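PDB 7BZV: 2-aminomuconic 6-semialdehyde dehydrogenase from Pseudomonas sp., which catalyses the oxidation of 2-aminomuconic 6-semialdehyde in the meta-cleavage pathway of 2-aminophenol breakdown, using NAD+ as cofactor and working as a tetramer. Local coordinates for residues B[64-67]-B[68-72]; B[405-408]-B[409-413]; B[332-335]-B[336-340]; B[269-272]-B[273-277]; B[79-82]-B[83-86]. All blocks are in the same frame, centred on the assembly; numbering follows the deposited sequence. Where two conformers were deposited one is given.

Contact 1 (B[64-67]-B[68-72]); sequences QRVD and WLRRI
Val66 and Arg70 lie side by side and point the same way, the valine methyl CG1 resting over one face of the guanidinium, 3.5 Å from Arg70 NH1. That methyl is the branch opposite the valine's backbone N (chi1 168°), and the arginine chain, extended from CG to NE, carries its flat end over it. At the guanidinium edge, and in its plane, a water accepts from Arg70 NH1 at 3.0 Å and donates to Asp67 OD1 at 2.6 Å, joining two opposite charges that do not themselves touch. This is i to i+4 packing along helix 62-78, with Leu69 N bonded to Arg65 O at 2.8 Å. Arg70 NH2 also forms salt bridges with Asp115 of its own chain and Asp115 of a second subunit, which places this turn at a subunit interface of the tetramer. On another side of the helix, Gln64 O stands obliquely to the Trp68 ring, 3.2 Å from its CD1, and that ring meets the ring of Trp57.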
loop_
_atom_site.group_PDB
_atom_site.type_symbol
_atom_site.label_atom_id
_atom_site.label_comp_id
_atom_site.label_asym_id
_atom_site.label_seq_id
_atom_site.Cartn_x
_atom_site.Cartn_y
_atom_site.Cartn_z
ATOM N N GLN B 64 18.155 0.229 13.912
ATOM C CA GLN B 64 19.154 -0.575 14.606
ATOM C C GLN B 64 18.836 -2.050 14.480
ATOM O O GLN B 64 19.747 -2.886 14.383
ATOM C CB GLN B 64 19.235 -0.176 16.093
ATOM C CG GLN B 64 19.868 1.171 16.322
ATOM C CD GLN B 64 19.688 1.683 17.749
ATOM O OE1 GLN B 64 18.610 1.596 18.331
ATOM N NE2 GLN B 64 20.761 2.196 18.315
ATOM N N ARG B 65 17.549 -2.409 14.526
ATOM C CA ARG B 65 17.210 -3.824 14.416
ATOM C C ARG B 65 17.454 -4.335 12.996
ATOM O O ARG B 65 17.892 -5.470 12.814
ATOM C CB ARG B 65 15.780 -4.024 14.906
ATOM C CG ARG B 65 15.712 -3.756 16.437
ATOM C CD ARG B 65 14.479 -4.297 17.097
ATOM N NE ARG B 65 13.279 -3.912 16.384
ATOM C CZ ARG B 65 12.622 -2.777 16.578
ATOM N NH1 ARG B 65 13.042 -1.900 17.478
ATOM N NH2 ARG B 65 11.537 -2.529 15.881
ATOM N N VAL B 66 17.230 -3.492 11.992
ATOM C CA VAL B 66 17.628 -3.843 10.638
ATOM C C VAL B 66 19.084 -4.283 10.646
ATOM O O VAL B 66 19.432 -5.371 10.162
ATOM C CB VAL B 66 17.397 -2.661 9.676
ATOM C CG1 VAL B 66 18.089 -2.962 8.335
ATOM C CG2 VAL B 66 15.888 -2.397 9.443
ATOM N N ASP B 67 19.951 -3.458 11.236
ATOM C CA ASP B 67 21.376 -3.773 11.290
ATOM C C ASP B 67 21.642 -5.049 12.093
ATOM O O ASP B 67 22.470 -5.874 11.701
ATOM C CB ASP B 67 22.151 -2.598 11.897
ATOM C CG ASP B 67 22.221 -1.383 10.974
ATOM O OD1 ASP B 67 21.818 -1.502 9.803
ATOM O OD2 ASP B 67 22.660 -0.297 11.421
ATOM N N TRP B 68 20.984 -5.214 13.244
ATOM C CA TRP B 68 21.175 -6.440 14.022
ATOM C C TRP B 68 20.833 -7.661 13.184
ATOM O O TRP B 68 21.574 -8.647 13.167
ATOM C CB TRP B 68 20.294 -6.420 15.279
ATOM C CG TRP B 68 20.806 -5.655 16.462
ATOM C CD1 TRP B 68 20.203 -4.584 17.067
ATOM C CD2 TRP B 68 21.986 -5.924 17.207
ATOM N NE1 TRP B 68 20.961 -4.149 18.127
ATOM C CE2 TRP B 68 22.052 -4.967 18.248
ATOM C CE3 TRP B 68 22.998 -6.880 17.097
ATOM C CZ2 TRP B 68 23.084 -4.941 19.173
ATOM C CZ3 TRP B 68 24.019 -6.853 18.016
ATOM C CH2 TRP B 68 24.064 -5.882 19.030
ATOM N N LEU B 69 19.694 -7.606 12.469
ATOM C CA LEU B 69 19.262 -8.754 11.675
ATOM C C LEU B 69 20.306 -9.087 10.619
ATOM O O LEU B 69 20.560 -10.260 10.328
ATOM C CB LEU B 69 17.910 -8.477 10.994
ATOM C CG LEU B 69 16.716 -8.337 11.939
ATOM C CD1 LEU B 69 15.519 -7.804 11.131
ATOM C CD2 LEU B 69 16.380 -9.628 12.568
ATOM N N ARG B 70 20.909 -8.057 10.025
ATOM C CA ARG B 70 21.948 -8.281 9.026
ATOM C C ARG B 70 23.243 -8.784 9.667
ATOM O O ARG B 70 23.940 -9.619 9.087
ATOM C CB ARG B 70 22.166 -6.988 8.235
ATOM C CG ARG B 70 21.041 -6.715 7.264
ATOM C CD ARG B 70 21.084 -5.283 6.647
ATOM N NE ARG B 70 19.977 -5.067 5.717
ATOM C CZ ARG B 70 19.605 -3.873 5.250
ATOM N NH1 ARG B 70 20.255 -2.762 5.607
ATOM N NH2 ARG B 70 18.589 -3.792 4.424
ATOM N N ARG B 71 23.588 -8.293 10.864
ATOM C CA ARG B 71 24.782 -8.805 11.541
ATOM C C ARG B 71 24.604 -10.269 11.903
ATOM O O ARG B 71 25.544 -11.063 11.786
ATOM C CB ARG B 71 25.083 -7.972 12.783
ATOM C CG ARG B 71 25.181 -6.492 12.476
ATOM C CD ARG B 71 26.394 -5.876 13.109
ATOM N NE ARG B 71 26.186 -5.578 14.521
ATOM C CZ ARG B 71 26.820 -6.184 15.519
ATOM N NH1 ARG B 71 27.713 -7.136 15.262
ATOM N NH2 ARG B 71 26.566 -5.828 16.773
ATOM N N ILE B 72 23.393 -10.648 12.323
ATOM C CA ILE B 72 23.093 -12.055 12.565
ATOM C C ILE B 72 23.284 -12.874 11.296
ATOM O O ILE B 72 23.931 -13.931 11.305
ATOM C CB ILE B 72 21.666 -12.224 13.118
ATOM C CG1 ILE B 72 21.603 -11.734 14.561
ATOM C CG2 ILE B 72 21.227 -13.690 12.967
ATOM C CD1 ILE B 72 20.167 -11.449 15.090
HETATM O O HOH W 1 22.553 -2.255 7.469
#

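Contact 2 (B[405-408]-B[409-413]); sequences EVIR and RANDT
Three successive backbone bonds carry the chain of helix 403-411 from Glu405, Val406 and Ile407 to Arg409, Ala410 and Asn411, the tightest being Ala410 N to Val406 O at 2.8 Å. Beside them Glu405 and Arg409 run in the same direction, their carboxylate and guanidinium planes only 6° apart. The glutamate CG stands across from its own backbone N (chi1 175°) and the chain stays extended, bringing OE2 to Arg409 NH1 at 2.8 Å. This salt bridge is bent (N-H...O 136°): NH1 meets OE2 on its anti side but out of the carboxylate plane, and OE2 in turn is tilted from the guanidinium plane. The stems touch as well: Glu405 CG is 3.7 Å from Arg409 CD. Two residues further along, Ile407 and Asn411 also lie alongside each other, with Ile407 CG2 3.8 Å from Asn411 ND2; ND2 bonds to Leu435 O and OD1 accepts from Arg437 N. The chain then leaves through an inverse gamma turn centred on Asp412, whose carboxylate pairs with Arg387. Val406 and Ala410 pack on strand 258-262 of the seven-stranded sheet. Arg409 is held also by Asp381, Pro399 O and Thr398 OG1, so its guanidinium is fixed in rotation, and its two carboxylate partners probably help to stabilise the positive charge beside the sheet.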
loop_
_atom_site.group_PDB
_atom_site.type_symbol
_atom_site.label_atom_id
_atom_site.label_comp_id
_atom_site.label_asym_id
_atom_site.label_seq_id
_atom_site.Cartn_x
_atom_site.Cartn_y
_atom_site.Cartn_z
ATOM N N GLU B 405 -13.978 -31.701 -12.237
ATOM C CA GLU B 405 -13.759 -32.885 -11.415
ATOM C C GLU B 405 -12.506 -32.737 -10.570
ATOM O O GLU B 405 -12.508 -33.046 -9.378
ATOM C CB GLU B 405 -13.640 -34.124 -12.324
ATOM C CG GLU B 405 -13.280 -35.417 -11.612
ATOM C CD GLU B 405 -12.589 -36.442 -12.534
ATOM O OE1 GLU B 405 -12.595 -36.268 -13.774
ATOM O OE2 GLU B 405 -12.052 -37.421 -12.006
ATOM N N VAL B 406 -11.407 -32.288 -11.175
ATOM C CA VAL B 406 -10.158 -32.385 -10.428
ATOM C C VAL B 406 -10.096 -31.281 -9.369
ATOM O O VAL B 406 -9.505 -31.475 -8.300
ATOM C CB VAL B 406 -8.930 -32.381 -11.370
ATOM C CG1 VAL B 406 -8.684 -31.021 -11.943
ATOM C CG2 VAL B 406 -7.705 -32.885 -10.617
ATOM N N ILE B 407 -10.738 -30.130 -9.607
ATOM C CA ILE B 407 -10.802 -29.105 -8.558
ATOM C C ILE B 407 -11.535 -29.662 -7.342
ATOM O O ILE B 407 -11.064 -29.557 -6.199
ATOM C CB ILE B 407 -11.464 -27.819 -9.101
ATOM C CG1 ILE B 407 -10.552 -27.174 -10.140
ATOM C CG2 ILE B 407 -11.816 -26.857 -7.982
ATOM C CD1 ILE B 407 -11.233 -26.254 -11.103
ATOM N N ARG B 408 -12.690 -30.294 -7.574
ATOM C CA ARG B 408 -13.462 -30.850 -6.468
ATOM C C ARG B 408 -12.637 -31.882 -5.708
ATOM O O ARG B 408 -12.571 -31.857 -4.477
ATOM C CB ARG B 408 -14.771 -31.467 -6.983
ATOM C CG ARG B 408 -15.487 -32.370 -5.967
ATOM C CD ARG B 408 -16.779 -32.994 -6.539
ATOM N NE ARG B 408 -16.542 -33.977 -7.605
ATOM C CZ ARG B 408 -15.997 -35.173 -7.415
ATOM N NH1 ARG B 408 -15.621 -35.559 -6.198
ATOM N NH2 ARG B 408 -15.829 -35.979 -8.439
ATOM N N ARG B 409 -11.971 -32.779 -6.427
ATOM C CA ARG B 409 -11.208 -33.816 -5.750
ATOM C C ARG B 409 -9.983 -33.253 -5.047
ATOM O O ARG B 409 -9.613 -33.721 -3.963
ATOM C CB ARG B 409 -10.815 -34.898 -6.764
ATOM C CG ARG B 409 -12.031 -35.585 -7.426
ATOM C CD ARG B 409 -11.618 -36.540 -8.558
ATOM N NE ARG B 409 -10.830 -37.668 -8.057
ATOM C CZ ARG B 409 -10.147 -38.502 -8.843
ATOM N NH1 ARG B 409 -10.161 -38.341 -10.162
ATOM N NH2 ARG B 409 -9.458 -39.500 -8.312
ATOM N N ALA B 410 -9.318 -32.277 -5.657
ATOM C CA ALA B 410 -8.160 -31.669 -5.009
ATOM C C ALA B 410 -8.549 -31.011 -3.690
ATOM O O ALA B 410 -7.815 -31.101 -2.695
ATOM C CB ALA B 410 -7.531 -30.641 -5.948
ATOM N N ASN B 411 -9.702 -30.343 -3.671
ATOM C CA ASN B 411 -10.188 -29.606 -2.511
ATOM C C ASN B 411 -10.933 -30.477 -1.500
ATOM O O ASN B 411 -11.366 -29.976 -0.448
ATOM C CB ASN B 411 -11.112 -28.489 -2.995
ATOM C CG ASN B 411 -10.344 -27.306 -3.559
ATOM O OD1 ASN B 411 -9.148 -27.169 -3.313
ATOM N ND2 ASN B 411 -11.040 -26.417 -4.239
ATOM N N ASP B 412 -11.124 -31.750 -1.813
ATOM C CA ASP B 412 -11.838 -32.690 -0.948
ATOM C C ASP B 412 -10.871 -33.170 0.129
ATOM O O ASP B 412 -10.328 -34.272 0.096
ATOM C CB ASP B 412 -12.405 -33.828 -1.784
ATOM C CG ASP B 412 -12.975 -34.973 -0.931
ATOM O OD1 ASP B 412 -13.546 -34.723 0.147
ATOM O OD2 ASP B 412 -12.822 -36.140 -1.323
ATOM N N THR B 413 -10.667 -32.310 1.120
ATOM C CA THR B 413 -9.830 -32.612 2.273
ATOM C C THR B 413 -10.159 -31.571 3.320
ATOM O O THR B 413 -10.641 -30.480 2.992
ATOM C CB THR B 413 -8.330 -32.572 1.954
ATOM O OG1 THR B 413 -7.587 -32.678 3.175
ATOM C CG2 THR B 413 -7.953 -31.252 1.268
#

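Contact 3 (B[332-335]-B[336-340]); sequences SKHR and DKVLS
Leu339 N donates to Arg335 O at 2.8 Å, a bond among the shortest here and nearly straight, with an N-H...O angle of 171°. The side chains of the same two residues meet too. Arg335 bends sharply at chi2 (-93°) and again at chi3, folding forward so that its CD presses on Leu339 CD1 at 3.3 Å. The same bends bring NE round to Asp336 OD1 at 3.1 Å, a salt bridge between sequence neighbours in which the donor comes from above the carboxylate plane rather than within it. All this belongs to the opening turns of helix 332-348, which is followed in the chain by strand 351-354, an edge strand of the seven-stranded sheet within this chain; Ser331 OG, just ahead of the helix, bonds to His334 N. On the buried side, Val338 CG2 sits over one face of the His334 ring in a CH-pi contact, 4.1 Å from the ring centroid. The imidazole is held in turn by a hydrogen bond from NE2 to Phe391 O and meets the ring of Trp153. Lys337 reaches past it obliquely, its NZ 4.1 Å from His334 CE1, and bonds weakly to Ile390 O.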
loop_
_atom_site.group_PDB
_atom_site.type_symbol
_atom_site.label_atom_id
_atom_site.label_comp_id
_atom_site.label_asym_id
_atom_site.label_seq_id
_atom_site.Cartn_x
_atom_site.Cartn_y
_atom_site.Cartn_z
ATOM N N SER B 332 13.801 -43.284 13.861
ATOM C CA SER B 332 13.222 -44.629 13.862
ATOM C C SER B 332 11.721 -44.578 14.119
ATOM O O SER B 332 10.948 -45.325 13.510
ATOM C CB SER B 332 13.904 -45.505 14.932
ATOM O OG SER B 332 13.786 -44.905 16.216
ATOM N N LYS B 333 11.293 -43.714 15.036
ATOM C CA LYS B 333 9.871 -43.584 15.334
ATOM C C LYS B 333 9.101 -43.080 14.115
ATOM O O LYS B 333 8.048 -43.622 13.768
ATOM C CB LYS B 333 9.684 -42.640 16.526
ATOM C CG LYS B 333 8.250 -42.332 16.911
ATOM C CD LYS B 333 8.211 -41.722 18.316
ATOM C CE LYS B 333 6.795 -41.601 18.862
ATOM N NZ LYS B 333 6.703 -40.598 19.969
ATOM N N HIS B 334 9.614 -42.068 13.423
ATOM C CA HIS B 334 8.868 -41.641 12.242
ATOM C C HIS B 334 8.893 -42.720 11.165
ATOM O O HIS B 334 7.879 -42.969 10.499
ATOM C CB HIS B 334 9.405 -40.333 11.701
ATOM C CG HIS B 334 8.477 -39.672 10.728
ATOM N ND1 HIS B 334 7.203 -39.270 11.068
ATOM C CD2 HIS B 334 8.637 -39.352 9.422
ATOM C CE1 HIS B 334 6.619 -38.730 10.013
ATOM N NE2 HIS B 334 7.471 -38.766 9.001
ATOM N N ARG B 335 10.042 -43.386 10.994
ATOM C CA ARG B 335 10.140 -44.494 10.047
ATOM C C ARG B 335 9.088 -45.546 10.345
ATOM O O ARG B 335 8.368 -45.997 9.446
ATOM C CB ARG B 335 11.539 -45.118 10.102
ATOM C CG ARG B 335 11.786 -46.298 9.132
ATOM C CD ARG B 335 11.517 -47.687 9.718
ATOM N NE ARG B 335 11.955 -47.831 11.106
ATOM C CZ ARG B 335 13.210 -48.051 11.478
ATOM N NH1 ARG B 335 14.165 -48.179 10.557
ATOM N NH2 ARG B 335 13.505 -48.153 12.768
ATOM N N ASP B 336 8.981 -45.946 11.610
ATOM C CA ASP B 336 7.915 -46.866 11.981
ATOM C C ASP B 336 6.549 -46.347 11.538
ATOM O O ASP B 336 5.744 -47.102 10.985
ATOM C CB ASP B 336 7.934 -47.110 13.488
ATOM C CG ASP B 336 9.109 -47.953 13.911
ATOM O OD1 ASP B 336 9.718 -48.597 13.038
ATOM O OD2 ASP B 336 9.425 -47.968 15.115
ATOM N N LYS B 337 6.257 -45.066 11.778
ATOM C CA LYS B 337 4.947 -44.550 11.377
ATOM C C LYS B 337 4.760 -44.605 9.858
ATOM O O LYS B 337 3.711 -45.031 9.374
ATOM C CB LYS B 337 4.747 -43.118 11.883
ATOM C CG LYS B 337 3.434 -42.475 11.456
ATOM C CD LYS B 337 3.422 -40.975 11.756
ATOM C CE LYS B 337 2.212 -40.270 11.139
ATOM N NZ LYS B 337 2.576 -39.071 10.306
ATOM N N VAL B 338 5.755 -44.183 9.082
ATOM C CA VAL B 338 5.615 -44.247 7.626
ATOM C C VAL B 338 5.467 -45.697 7.164
ATOM O O VAL B 338 4.624 -46.012 6.315
ATOM C CB VAL B 338 6.807 -43.543 6.954
ATOM C CG1 VAL B 338 6.812 -43.757 5.449
ATOM C CG2 VAL B 338 6.782 -42.051 7.303
ATOM N N LEU B 339 6.259 -46.614 7.717
ATOM C CA LEU B 339 6.099 -48.001 7.288
ATOM C C LEU B 339 4.732 -48.559 7.663
ATOM O O LEU B 339 4.187 -49.399 6.938
ATOM C CB LEU B 339 7.188 -48.884 7.884
ATOM C CG LEU B 339 8.593 -48.659 7.332
ATOM C CD1 LEU B 339 9.576 -49.645 7.976
ATOM C CD2 LEU B 339 8.585 -48.805 5.816
ATOM N N SER B 340 4.180 -48.150 8.807
ATOM C CA SER B 340 2.817 -48.556 9.143
ATOM C C SER B 340 1.840 -48.105 8.065
ATOM O O SER B 340 0.857 -48.796 7.770
ATOM C CB SER B 340 2.396 -47.964 10.487
ATOM O OG SER B 340 3.473 -47.934 11.400
#

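Contact 4 (B[269-272]-B[273-277]); sequences EKML and DGMMR
Asp273 N donates to Glu269 O at 3.2 Å, a long but straight bond at 170°, while the carboxylate of Asp273 turns to a salt bridge with Arg310 on helix 297-312. Gly274 follows, its N 2.9 Å from Lys270 O, with no side chain. Met275 makes the main apolar contact. Its N meets Met271 O at 2.7 Å, and its CG, set beside the backbone N (chi1 -75°), passes across the Met271 chain at an angle, 3.8 Å from Met271 SD. Both methionines bend at chi2 and chi3, and both rest on Ile262 and Trp422, so together they seat helix 268-280 on the neighbouring strands 258-262 and 418-422 of the seven-stranded sheet. That helix is the connection of a beta-alpha-beta crossover between the adjacent parallel strands 258-262 and 290-296. Met276 packs on helix 297-312, against Leu307 and Ile311; its CG comes to 3.1 Å from Leu272 O. Contact between a thioether and a methylene is soft and undirected, and the pairing here implies cohesion by close fit and dispersion, with the directional bonding left to the backbone and to the aspartate.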
loop_
_atom_site.group_PDB
_atom_site.type_symbol
_atom_site.label_atom_id
_atom_site.label_comp_id
_atom_site.label_asym_id
_atom_site.label_seq_id
_atom_site.Cartn_x
_atom_site.Cartn_y
_atom_site.Cartn_z
ATOM N N GLU B 269 8.699 -32.721 -19.336
ATOM C CA GLU B 269 10.012 -32.879 -18.723
ATOM C C GLU B 269 10.176 -31.947 -17.535
ATOM O O GLU B 269 10.727 -32.354 -16.507
ATOM C CB GLU B 269 11.137 -32.651 -19.753
ATOM C CG GLU B 269 11.310 -33.807 -20.756
ATOM C CD GLU B 269 11.224 -35.205 -20.115
ATOM O OE1 GLU B 269 11.819 -35.424 -19.035
ATOM O OE2 GLU B 269 10.557 -36.096 -20.688
ATOM N N LYS B 270 9.692 -30.702 -17.630
ATOM C CA LYS B 270 9.805 -29.813 -16.466
ATOM C C LYS B 270 8.952 -30.319 -15.309
ATOM O O LYS B 270 9.334 -30.200 -14.131
ATOM C CB LYS B 270 9.399 -28.386 -16.824
ATOM C CG LYS B 270 10.312 -27.690 -17.801
ATOM C CD LYS B 270 9.797 -26.229 -17.992
ATOM C CE LYS B 270 10.610 -25.465 -19.010
ATOM N NZ LYS B 270 12.007 -25.484 -18.575
ATOM N N MET B 271 7.773 -30.840 -15.636
ATOM C CA MET B 271 6.861 -31.370 -14.636
ATOM C C MET B 271 7.486 -32.538 -13.904
ATOM O O MET B 271 7.441 -32.596 -12.670
ATOM C CB MET B 271 5.540 -31.767 -15.308
ATOM C CG MET B 271 4.560 -32.512 -14.421
ATOM S SD MET B 271 4.850 -34.272 -14.200
ATOM C CE MET B 271 4.712 -34.868 -15.875
ATOM N N LEU B 272 8.133 -33.442 -14.630
ATOM C CA LEU B 272 8.739 -34.574 -13.948
ATOM C C LEU B 272 9.833 -34.113 -12.996
ATOM O O LEU B 272 9.971 -34.647 -11.871
ATOM C CB LEU B 272 9.316 -35.572 -14.955
ATOM C CG LEU B 272 8.441 -36.601 -15.633
ATOM C CD1 LEU B 272 9.407 -37.448 -16.490
ATOM C CD2 LEU B 272 7.712 -37.437 -14.630
ATOM N N ASP B 273 10.675 -33.175 -13.456
ATOM C CA ASP B 273 11.710 -32.633 -12.580
ATOM C C ASP B 273 11.099 -32.041 -11.315
ATOM O O ASP B 273 11.602 -32.236 -10.200
ATOM C CB ASP B 273 12.500 -31.527 -13.281
ATOM C CG ASP B 273 13.483 -32.053 -14.289
ATOM O OD1 ASP B 273 13.742 -33.260 -14.325
ATOM O OD2 ASP B 273 13.993 -31.231 -15.057
ATOM N N GLY B 274 10.047 -31.241 -11.498
ATOM C CA GLY B 274 9.403 -30.579 -10.373
ATOM C C GLY B 274 8.671 -31.533 -9.454
ATOM O O GLY B 274 8.745 -31.404 -8.234
ATOM N N MET B 275 7.979 -32.511 -10.022
ATOM C CA MET B 275 7.244 -33.477 -9.212
ATOM C C MET B 275 8.170 -34.408 -8.441
ATOM O O MET B 275 7.838 -34.794 -7.312
ATOM C CB MET B 275 6.291 -34.268 -10.092
ATOM C CG MET B 275 5.035 -33.455 -10.529
ATOM S SD MET B 275 4.138 -32.751 -9.141
ATOM C CE MET B 275 3.749 -34.203 -8.175
ATOM N N MET B 276 9.342 -34.763 -8.995
ATOM C CA MET B 276 10.279 -35.542 -8.189
ATOM C C MET B 276 10.658 -34.800 -6.925
ATOM O O MET B 276 10.821 -35.438 -5.871
ATOM C CB MET B 276 11.537 -35.940 -8.961
ATOM C CG MET B 276 11.141 -36.879 -9.984
ATOM S SD MET B 276 11.036 -38.602 -9.355
ATOM C CE MET B 276 9.355 -38.888 -8.902
ATOM N N ARG B 277 10.750 -33.467 -6.983
ATOM C CA ARG B 277 11.028 -32.723 -5.758
ATOM C C ARG B 277 9.792 -32.654 -4.855
ATOM O O ARG B 277 9.878 -32.899 -3.642
ATOM C CB ARG B 277 11.543 -31.326 -6.123
ATOM C CG ARG B 277 12.946 -31.365 -6.760
ATOM C CD ARG B 277 13.389 -30.051 -7.396
ATOM N NE ARG B 277 13.230 -28.901 -6.514
ATOM C CZ ARG B 277 14.111 -28.546 -5.595
ATOM N NH1 ARG B 277 15.224 -29.258 -5.460
ATOM N NH2 ARG B 277 13.883 -27.466 -4.843
#

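Contact 5 (B[79-82]-B[83-86]); sequences RQQD and FLDA
Gln81 reaches forward one turn to Asp85, its NE2 donating to OD1 of Asp85 at 3.0 Å. With CG trans to the backbone N (chi1 -171°), a bend at chi2 (69°) folds the amide along the helix toward the aspartate. Asp85 OD1 lies in the plane of the Gln81 amide, yet the donor reaches it from above the carboxylate plane, the two groups being turned 44° apart. Across the helix, Phe83 has CG beside its backbone N, which sets the ring edge against the preceding turn, CD2 3.3 Å from Arg79 O; Phe83 N bonds to that same oxygen at 3.2 Å. Arg79, the first residue to leave the backbone angles of helix 62-78, occupies the N-cap position of helix 80-91, so the contact follows a break between two helices. The Arg79 guanidinium grips one oxygen side-on, NE at 3.0 Å and NH2 at 2.9 Å from Asp82 OD2, while its NH1 pairs with Glu191. Phe83 and Ala86 pack on Leu188 of helix 184-196, Leu84 on helix 95-119.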
loop_
_atom_site.group_PDB
_atom_site.type_symbol
_atom_site.label_atom_id
_atom_site.label_comp_id
_atom_site.label_asym_id
_atom_site.label_seq_id
_atom_site.Cartn_x
_atom_site.Cartn_y
_atom_site.Cartn_z
ATOM N N ARG B 79 29.680 -18.753 9.477
ATOM C CA ARG B 79 29.718 -20.055 10.123
ATOM C C ARG B 79 28.857 -21.079 9.410
ATOM O O ARG B 79 28.372 -22.033 10.028
ATOM C CB ARG B 79 29.303 -19.922 11.581
ATOM C CG ARG B 79 30.193 -19.002 12.383
ATOM C CD ARG B 79 29.946 -19.198 13.840
ATOM N NE ARG B 79 30.098 -20.597 14.212
ATOM C CZ ARG B 79 29.654 -21.118 15.344
ATOM N NH1 ARG B 79 29.023 -20.357 16.223
ATOM N NH2 ARG B 79 29.841 -22.402 15.594
ATOM N N GLN B 80 28.692 -20.929 8.102
ATOM C CA GLN B 80 27.683 -21.725 7.422
ATOM C C GLN B 80 28.051 -23.200 7.325
ATOM O O GLN B 80 27.150 -24.043 7.246
ATOM C CB GLN B 80 27.405 -21.165 6.028
ATOM C CG GLN B 80 28.358 -21.539 4.911
ATOM C CD GLN B 80 27.981 -20.813 3.613
ATOM O OE1 GLN B 80 26.831 -20.398 3.433
ATOM N NE2 GLN B 80 28.940 -20.662 2.711
ATOM N N GLN B 81 29.341 -23.546 7.312
ATOM C CA GLN B 81 29.691 -24.967 7.337
ATOM C C GLN B 81 29.305 -25.593 8.679
ATOM O O GLN B 81 28.836 -26.742 8.738
ATOM C CB GLN B 81 31.184 -25.139 7.041
ATOM C CG GLN B 81 31.617 -26.594 6.826
ATOM C CD GLN B 81 31.067 -27.157 5.528
ATOM O OE1 GLN B 81 31.258 -26.581 4.460
ATOM N NE2 GLN B 81 30.365 -28.275 5.618
ATOM N N ASP B 82 29.474 -24.842 9.765
ATOM C CA ASP B 82 29.028 -25.307 11.075
ATOM C C ASP B 82 27.536 -25.611 11.070
ATOM O O ASP B 82 27.100 -26.670 11.549
ATOM C CB ASP B 82 29.349 -24.254 12.140
ATOM C CG ASP B 82 30.841 -24.051 12.349
ATOM O OD1 ASP B 82 31.635 -24.832 11.797
ATOM O OD2 ASP B 82 31.210 -23.110 13.086
ATOM N N PHE B 83 26.732 -24.673 10.560
ATOM C CA PHE B 83 25.292 -24.886 10.508
ATOM C C PHE B 83 24.969 -26.081 9.635
ATOM O O PHE B 83 24.152 -26.939 9.997
ATOM C CB PHE B 83 24.585 -23.618 9.983
ATOM C CG PHE B 83 24.380 -22.583 11.042
ATOM C CD1 PHE B 83 23.239 -22.581 11.813
ATOM C CD2 PHE B 83 25.336 -21.624 11.281
ATOM C CE1 PHE B 83 23.077 -21.647 12.832
ATOM C CE2 PHE B 83 25.175 -20.685 12.277
ATOM C CZ PHE B 83 24.043 -20.684 13.048
ATOM N N LEU B 84 25.594 -26.137 8.459
ATOM C CA LEU B 84 25.390 -27.257 7.558
ATOM C C LEU B 84 25.689 -28.594 8.245
ATOM O O LEU B 84 24.913 -29.562 8.131
ATOM C CB LEU B 84 26.288 -27.095 6.340
ATOM C CG LEU B 84 25.664 -26.984 4.947
ATOM C CD1 LEU B 84 26.846 -27.113 3.945
ATOM C CD2 LEU B 84 24.607 -28.014 4.711
ATOM N N ASP B 85 26.833 -28.666 8.938
ATOM C CA ASP B 85 27.263 -29.916 9.569
ATOM C C ASP B 85 26.263 -30.345 10.625
ATOM O O ASP B 85 25.825 -31.502 10.656
ATOM C CB ASP B 85 28.653 -29.753 10.202
ATOM C CG ASP B 85 29.783 -29.613 9.168
ATOM O OD1 ASP B 85 29.590 -29.928 7.981
ATOM O OD2 ASP B 85 30.887 -29.190 9.553
ATOM N N ALA B 86 25.860 -29.406 11.488
ATOM C CA ALA B 86 24.924 -29.755 12.545
ATOM C C ALA B 86 23.579 -30.181 11.975
ATOM O O ALA B 86 22.968 -31.147 12.458
ATOM C CB ALA B 86 24.750 -28.579 13.505
#

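Overall arrangement
Each contact joins neighbouring turns of the chain, so none closes a long loop, and along the sequence they follow in series without nesting or crossing. Contact 1, on helix 62-78, comes first, and contact 5 begins helix 80-91 directly after it, their nearest atoms about 7 Å apart; both lean on helices 95-119 and 184-196. Contact 4 follows on the crossover helix 268-280, contact 3 on helix 332-348, leaning on loops through Phe391, Val358 and Val371, and contact 2 on helix 403-411. Contacts 4 and 2 pack against the seven-stranded sheet, their centres about 22 Å apart, sharing strand 258-262. Contacts 1 and 2 lie on opposite sides of the chain's centre, about 44 Å between centres.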